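PDB 1WWZ: N-acetyltransferase domain-containing protein from Pyrococcus horikoshii, which binds acetyl-CoA and probably acts as an N-acetyltransferase of the GNAT type on a substrate that is not known. Local coordinates for residues E19-Y24 / D64-F69; S78-R83 / R152-R156. One frame throughout, in Å; residues are numbered along the deposited sequence.

Contact 1: E19-Y24 / D64-F69; sequences ELIDVY and DKIVGF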
loop_
_atom_site.group_PDB
_atom_site.type_symbol
_atom_site.label_atom_id
_atom_site.label_comp_id
_atom_site.label_asym_id
_atom_site.label_seq_id
_atom_site.Cartn_x
_atom_site.Cartn_y
_atom_site.Cartn_z
ATOM N N GLU A 19 -12.879 11.638 -18.116
ATOM C CA GLU A 19 -12.019 10.467 -17.976
ATOM C C GLU A 19 -12.524 9.546 -16.875
ATOM O O GLU A 19 -12.532 8.324 -17.029
ATOM C CB GLU A 19 -10.585 10.883 -17.637
ATOM C CG GLU A 19 -9.840 11.598 -18.743
ATOM C CD GLU A 19 -8.408 11.904 -18.349
ATOM O OE1 GLU A 19 -7.669 10.952 -18.016
ATOM O OE2 GLU A 19 -8.023 13.093 -18.369
ATOM N N LEU A 20 -12.932 10.134 -15.754
ATOM C CA LEU A 20 -13.432 9.342 -14.640
ATOM C C LEU A 20 -14.693 8.601 -15.058
ATOM O O LEU A 20 -14.895 7.443 -14.693
ATOM C CB LEU A 20 -13.717 10.238 -13.430
ATOM C CG LEU A 20 -12.474 10.821 -12.748
ATOM C CD1 LEU A 20 -12.891 11.846 -11.717
ATOM C CD2 LEU A 20 -11.662 9.706 -12.098
ATOM N N ILE A 21 -15.540 9.269 -15.831
ATOM C CA ILE A 21 -16.766 8.641 -16.292
ATOM C C ILE A 21 -16.440 7.440 -17.177
ATOM O O ILE A 21 -17.028 6.371 -17.013
ATOM C CB ILE A 21 -17.651 9.649 -17.058
ATOM C CG1 ILE A 21 -18.141 10.732 -16.091
ATOM C CG2 ILE A 21 -18.832 8.930 -17.693
ATOM C CD1 ILE A 21 -18.987 11.815 -16.737
ATOM N N ASP A 22 -15.495 7.607 -18.100
ATOM C CA ASP A 22 -15.100 6.509 -18.987
ATOM C C ASP A 22 -14.608 5.312 -18.170
ATOM O O ASP A 22 -14.996 4.169 -18.423
ATOM C CB ASP A 22 -13.987 6.950 -19.951
ATOM C CG ASP A 22 -14.421 8.060 -20.892
ATOM O OD1 ASP A 22 -15.640 8.264 -21.070
ATOM O OD2 ASP A 22 -13.533 8.724 -21.470
ATOM N N VAL A 23 -13.749 5.581 -17.191
ATOM C CA VAL A 23 -13.212 4.529 -16.332
ATOM C C VAL A 23 -14.349 3.846 -15.580
ATOM O O VAL A 23 -14.404 2.620 -15.483
ATOM C CB VAL A 23 -12.209 5.110 -15.301
ATOM C CG1 VAL A 23 -11.882 4.065 -14.238
ATOM C CG2 VAL A 23 -10.942 5.558 -16.008
ATOM N N TYR A 24 -15.254 4.659 -15.048
ATOM C CA TYR A 24 -16.396 4.157 -14.301
ATOM C C TYR A 24 -17.274 3.264 -15.178
ATOM O O TYR A 24 -17.611 2.144 -14.796
ATOM C CB TYR A 24 -17.211 5.341 -13.775
ATOM C CG TYR A 24 -18.429 4.963 -12.966
ATOM C CD1 TYR A 24 -18.419 5.042 -11.573
ATOM C CD2 TYR A 24 -19.605 4.560 -13.597
ATOM C CE1 TYR A 24 -19.558 4.733 -10.830
ATOM C CE2 TYR A 24 -20.741 4.249 -12.868
ATOM C CZ TYR A 24 -20.714 4.338 -11.487
ATOM O OH TYR A 24 -21.848 4.047 -10.770
ATOM N N ASP A 64 -0.691 9.632 -19.149
ATOM C CA ASP A 64 -1.516 10.815 -18.931
ATOM C C ASP A 64 -2.987 10.459 -18.741
ATOM O O ASP A 64 -3.830 11.345 -18.589
ATOM C CB ASP A 64 -1.377 11.776 -20.114
ATOM C CG ASP A 64 0.052 12.238 -20.324
ATOM O OD1 ASP A 64 0.580 12.959 -19.450
ATOM O OD2 ASP A 64 0.649 11.876 -21.362
ATOM N N LYS A 65 -3.295 9.164 -18.740
ATOM C CA LYS A 65 -4.678 8.724 -18.588
ATOM C C LYS A 65 -4.977 8.098 -17.237
ATOM O O LYS A 65 -4.156 7.372 -16.673
ATOM C CB LYS A 65 -5.051 7.719 -19.687
ATOM C CG LYS A 65 -4.334 6.377 -19.587
ATOM C CD LYS A 65 -4.800 5.403 -20.671
ATOM C CE LYS A 65 -5.909 4.475 -20.173
ATOM N NZ LYS A 65 -7.032 4.335 -21.151
ATOM N N ILE A 66 -6.167 8.395 -16.728
ATOM C CA ILE A 66 -6.623 7.841 -15.464
ATOM C C ILE A 66 -7.162 6.458 -15.809
ATOM O O ILE A 66 -7.950 6.317 -16.744
ATOM C CB ILE A 66 -7.757 8.692 -14.868
ATOM C CG1 ILE A 66 -7.217 10.069 -14.476
ATOM C CG2 ILE A 66 -8.380 7.971 -13.682
ATOM C CD1 ILE A 66 -8.275 11.012 -13.936
ATOM N N VAL A 67 -6.735 5.438 -15.074
ATOM C CA VAL A 67 -7.193 4.082 -15.351
ATOM C C VAL A 67 -7.992 3.505 -14.194
ATOM O O VAL A 67 -8.498 2.389 -14.276
ATOM C CB VAL A 67 -6.010 3.138 -15.656
ATOM C CG1 VAL A 67 -5.198 3.688 -16.817
ATOM C CG2 VAL A 67 -5.145 2.967 -14.424
ATOM N N GLY A 68 -8.098 4.271 -13.115
ATOM C CA GLY A 68 -8.844 3.809 -11.960
ATOM C C GLY A 68 -8.888 4.883 -10.893
ATOM O O GLY A 68 -8.109 5.833 -10.938
ATOM N N PHE A 69 -9.810 4.755 -9.946
ATOM C CA PHE A 69 -9.895 5.733 -8.876
ATOM C C PHE A 69 -10.642 5.203 -7.671
ATOM O O PHE A 69 -11.355 4.202 -7.749
ATOM C CB PHE A 69 -10.523 7.051 -9.385
ATOM C CG PHE A 69 -11.990 6.964 -9.720
ATOM C CD1 PHE A 69 -12.955 7.298 -8.775
ATOM C CD2 PHE A 69 -12.409 6.601 -11.000
ATOM C CE1 PHE A 69 -14.317 7.282 -9.098
ATOM C CE2 PHE A 69 -13.767 6.580 -11.336
ATOM C CZ PHE A 69 -14.722 6.921 -10.383
#

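Contact 2: S78-R83 / R152-R156; sequences SKYEGR and RMIKR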
loop_
_atom_site.group_PDB
_atom_site.type_symbol
_atom_site.label_atom_id
_atom_site.label_comp_id
_atom_site.label_asym_id
_atom_site.label_seq_id
_atom_site.Cartn_x
_atom_site.Cartn_y
_atom_site.Cartn_z
ATOM N N SER A 78 -21.874 7.512 10.226
ATOM C CA SER A 78 -22.569 6.242 10.074
ATOM C C SER A 78 -23.587 6.053 11.188
ATOM O O SER A 78 -23.237 6.061 12.366
ATOM C CB SER A 78 -21.575 5.082 10.104
ATOM O OG SER A 78 -22.268 3.849 10.231
ATOM N N LYS A 79 -24.847 5.878 10.804
ATOM C CA LYS A 79 -25.919 5.675 11.771
ATOM C C LYS A 79 -25.736 4.326 12.451
ATOM O O LYS A 79 -26.205 4.115 13.566
ATOM C CB LYS A 79 -27.277 5.724 11.068
ATOM C CG LYS A 79 -27.527 7.020 10.301
ATOM C CD LYS A 79 -28.880 7.004 9.595
ATOM C CE LYS A 79 -30.029 6.979 10.590
ATOM N NZ LYS A 79 -30.024 8.207 11.426
ATOM N N TYR A 80 -25.040 3.415 11.775
ATOM C CA TYR A 80 -24.798 2.085 12.320
ATOM C C TYR A 80 -23.715 2.115 13.398
ATOM O O TYR A 80 -23.821 1.421 14.408
ATOM C CB TYR A 80 -24.404 1.137 11.188
ATOM C CG TYR A 80 -25.446 1.074 10.101
ATOM C CD1 TYR A 80 -26.628 0.355 10.279
ATOM C CD2 TYR A 80 -25.270 1.772 8.908
ATOM C CE1 TYR A 80 -27.612 0.333 9.291
ATOM C CE2 TYR A 80 -26.239 1.759 7.919
ATOM C CZ TYR A 80 -27.408 1.039 8.113
ATOM O OH TYR A 80 -28.364 1.028 7.128
ATOM N N GLU A 81 -22.682 2.926 13.190
ATOM C CA GLU A 81 -21.600 3.046 14.165
ATOM C C GLU A 81 -21.918 4.191 15.124
ATOM O O GLU A 81 -21.242 4.380 16.137
ATOM C CB GLU A 81 -20.268 3.325 13.465
ATOM C CG GLU A 81 -19.856 2.275 12.445
ATOM C CD GLU A 81 -19.750 0.885 13.042
ATOM O OE1 GLU A 81 -19.086 0.733 14.086
ATOM O OE2 GLU A 81 -20.326 -0.059 12.463
ATOM N N GLY A 82 -22.947 4.960 14.784
ATOM C CA GLY A 82 -23.356 6.076 15.617
ATOM C C GLY A 82 -22.316 7.167 15.785
ATOM O O GLY A 82 -22.336 7.888 16.783
ATOM N N ARG A 83 -21.411 7.303 14.818
ATOM C CA ARG A 83 -20.369 8.318 14.901
ATOM C C ARG A 83 -19.661 8.512 13.565
ATOM O O ARG A 83 -19.939 7.807 12.597
ATOM C CB ARG A 83 -19.348 7.924 15.971
ATOM C CG ARG A 83 -18.665 6.597 15.694
ATOM C CD ARG A 83 -17.997 6.042 16.940
ATOM N NE ARG A 83 -17.385 4.740 16.679
ATOM C CZ ARG A 83 -16.175 4.581 16.154
ATOM N NH1 ARG A 83 -15.451 5.643 15.844
ATOM N NH2 ARG A 83 -15.687 3.366 15.939
ATOM N N ARG A 152 -23.038 -4.256 3.786
ATOM C CA ARG A 152 -22.179 -3.307 4.490
ATOM C C ARG A 152 -20.959 -4.015 5.062
ATOM O O ARG A 152 -21.073 -5.065 5.704
ATOM C CB ARG A 152 -22.939 -2.606 5.625
ATOM C CG ARG A 152 -22.142 -1.478 6.302
ATOM C CD ARG A 152 -22.973 -0.730 7.359
ATOM N NE ARG A 152 -23.187 -1.511 8.576
ATOM C CZ ARG A 152 -22.475 -1.378 9.696
ATOM N NH1 ARG A 152 -21.494 -0.484 9.773
ATOM N NH2 ARG A 152 -22.735 -2.158 10.739
ATOM N N MET A 153 -19.788 -3.443 4.813
ATOM C CA MET A 153 -18.545 -4.007 5.316
ATOM C C MET A 153 -17.822 -2.965 6.144
ATOM O O MET A 153 -17.921 -1.766 5.881
ATOM C CB MET A 153 -17.663 -4.481 4.161
ATOM C CG MET A 153 -18.318 -5.586 3.349
ATOM S SD MET A 153 -17.260 -6.304 2.096
ATOM C CE MET A 153 -16.226 -7.381 3.113
ATOM N N ILE A 154 -17.088 -3.427 7.146
ATOM C CA ILE A 154 -16.383 -2.513 8.025
ATOM C C ILE A 154 -15.003 -3.047 8.387
ATOM O O ILE A 154 -14.790 -4.260 8.436
ATOM C CB ILE A 154 -17.205 -2.299 9.324
ATOM C CG1 ILE A 154 -16.774 -1.017 10.024
ATOM C CG2 ILE A 154 -17.056 -3.497 10.248
ATOM C CD1 ILE A 154 -17.521 0.202 9.529
ATOM N N LYS A 155 -14.066 -2.133 8.610
ATOM C CA LYS A 155 -12.729 -2.455 9.073
ATOM C C LYS A 155 -12.356 -1.607 10.288
ATOM O O LYS A 155 -12.420 -0.383 10.289
ATOM C CB LYS A 155 -11.748 -2.212 7.924
ATOM C CG LYS A 155 -10.300 -2.543 8.300
ATOM C CD LYS A 155 -9.313 -2.328 7.151
ATOM C CE LYS A 155 -7.854 -2.538 7.582
ATOM N NZ LYS A 155 -7.658 -3.911 8.028
ATOM N N ARG A 156 -11.988 -2.307 11.374
ATOM C CA ARG A 156 -11.677 -1.589 12.600
ATOM C C ARG A 156 -10.178 -1.628 12.901
ATOM O O ARG A 156 -9.467 -2.560 12.538
ATOM C CB ARG A 156 -12.458 -2.247 13.743
ATOM C CG ARG A 156 -13.975 -2.210 13.529
ATOM C CD ARG A 156 -14.731 -2.737 14.757
ATOM N NE ARG A 156 -16.133 -3.018 14.435
ATOM C CZ ARG A 156 -16.971 -1.968 14.349
ATOM N NH1 ARG A 156 -16.512 -0.739 14.514
ATOM N NH2 ARG A 156 -18.274 -2.176 14.143
HETATM O O HOH W 1 -22.050 -1.829 13.522
#

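Contact 1: E19-Y24 / D64-F69
L20 lays its CD2 methyl over one face of the F69 ring, and this CH-pi contact anchors the apolar packing of helix residues 19-24 on the 64-69 segment. The methyl stands 3.8 Å from the F69 ring centroid, and L20 CD2 comes closest to F69 CD2, at 3.4 Å. F69 has CG between its backbone N and carbonyl carbon (chi1 70°), a rotamer that tips the ring up toward the helix. V23 splits its work: CG2 rests on the backbone, 3.2 Å from I66 O, while CG1 lies over G68 CA and reaches F69 CD2 at 4.1 Å. The CG2 methyl of I66 adds an apolar touch to L20 CD2 at 4.0 Å, and F69 CZ lies at the edge of the Y24 ring.

One polar bond joins the segments. I66 N donates to E19 OE1 at 3.2 Å, nearly in line with the carboxylate C-O bond and fairly straight (160°). The extended E19 chain thus carries its carboxylate to I66 and ties down that backbone N-H.

V67 and G68 both face A60, a classic beta bulge in the hairpin with strand 57-62. The axes of helix segment 19-24 and strand segment 65-69 cross at -53° and pass 8.0 Å apart. L20 also packs on F57 and V59, F69 meets the F57 ring nearly parallel, and Y24 bonds through OH to G35 O and touches Y41 and A42 of helix 38-53. Helix 14-27 thereby closes over the 57-62 and 65-78 strands of the GNAT sheet, beside helix 38-53.

Contact 2: S78-R83 / R152-R156
E81 reaches across from the turn 78-83 and sets its carboxylate between R152 and R156 of strand 152-156. Its chain is bent at CB-CG (chi2 -58°), which brings the carboxylate round to the arginines instead of running on past them. R156, extended from CG to NE, grips one oxygen end-on: NH1 and NH2 both lie 3.0 Å from E81 OE1, which sits in the guanidinium plane, though they approach from the same face of the carboxylate, whose plane is turned 49° from theirs. R152 bends at chi3 and sends NH1 to the anti lone pair of E81 OE2, 3.0 Å away and nearly straight (166°). A water bridges E81 OE2 and R152 NH2.

Y80 covers the R152 guanidinium from one face, its CB 3.5 Å from R152 CZ, while R152 NE lies over the tyrosine ring. The turn itself is held by S78, whose OG accepts from E81 N at 3.1 Å in an ST motif; G82 and R83 form a G1 bulge opposite S78.

A glutamine in place of E81 would probably leave R156 without the anion it grips and take one acidic partner from R152. R152 NH1 also pairs with E122, which in turn accepts from S78 OG, so two carboxylates and two arginines offset one another at this end of the sheet, and the network is likely to keep E81 ionised.

Both contacts rest on the same mixed sheet, on opposite sides of the chain's centre, with nearest atoms about 16 Å apart. Strand 65-78 takes part in both: contact 1 uses its beginning, whereas contact 2 uses the turn that follows its end. Contact 1 is buried, a helix-on-sheet interface made mainly of methyls and aromatic rings with a single carboxylate-to-backbone bond. Contact 2 is only partly buried and joins a turn to a strand through charged groups and a bridging water. On the 152-156 strand of contact 2, K155 forms a salt bridge with a bound acetyl-CoA, whereas in contact 1 the side chain of V23 is about 7 Å from a bound acetyl-CoA.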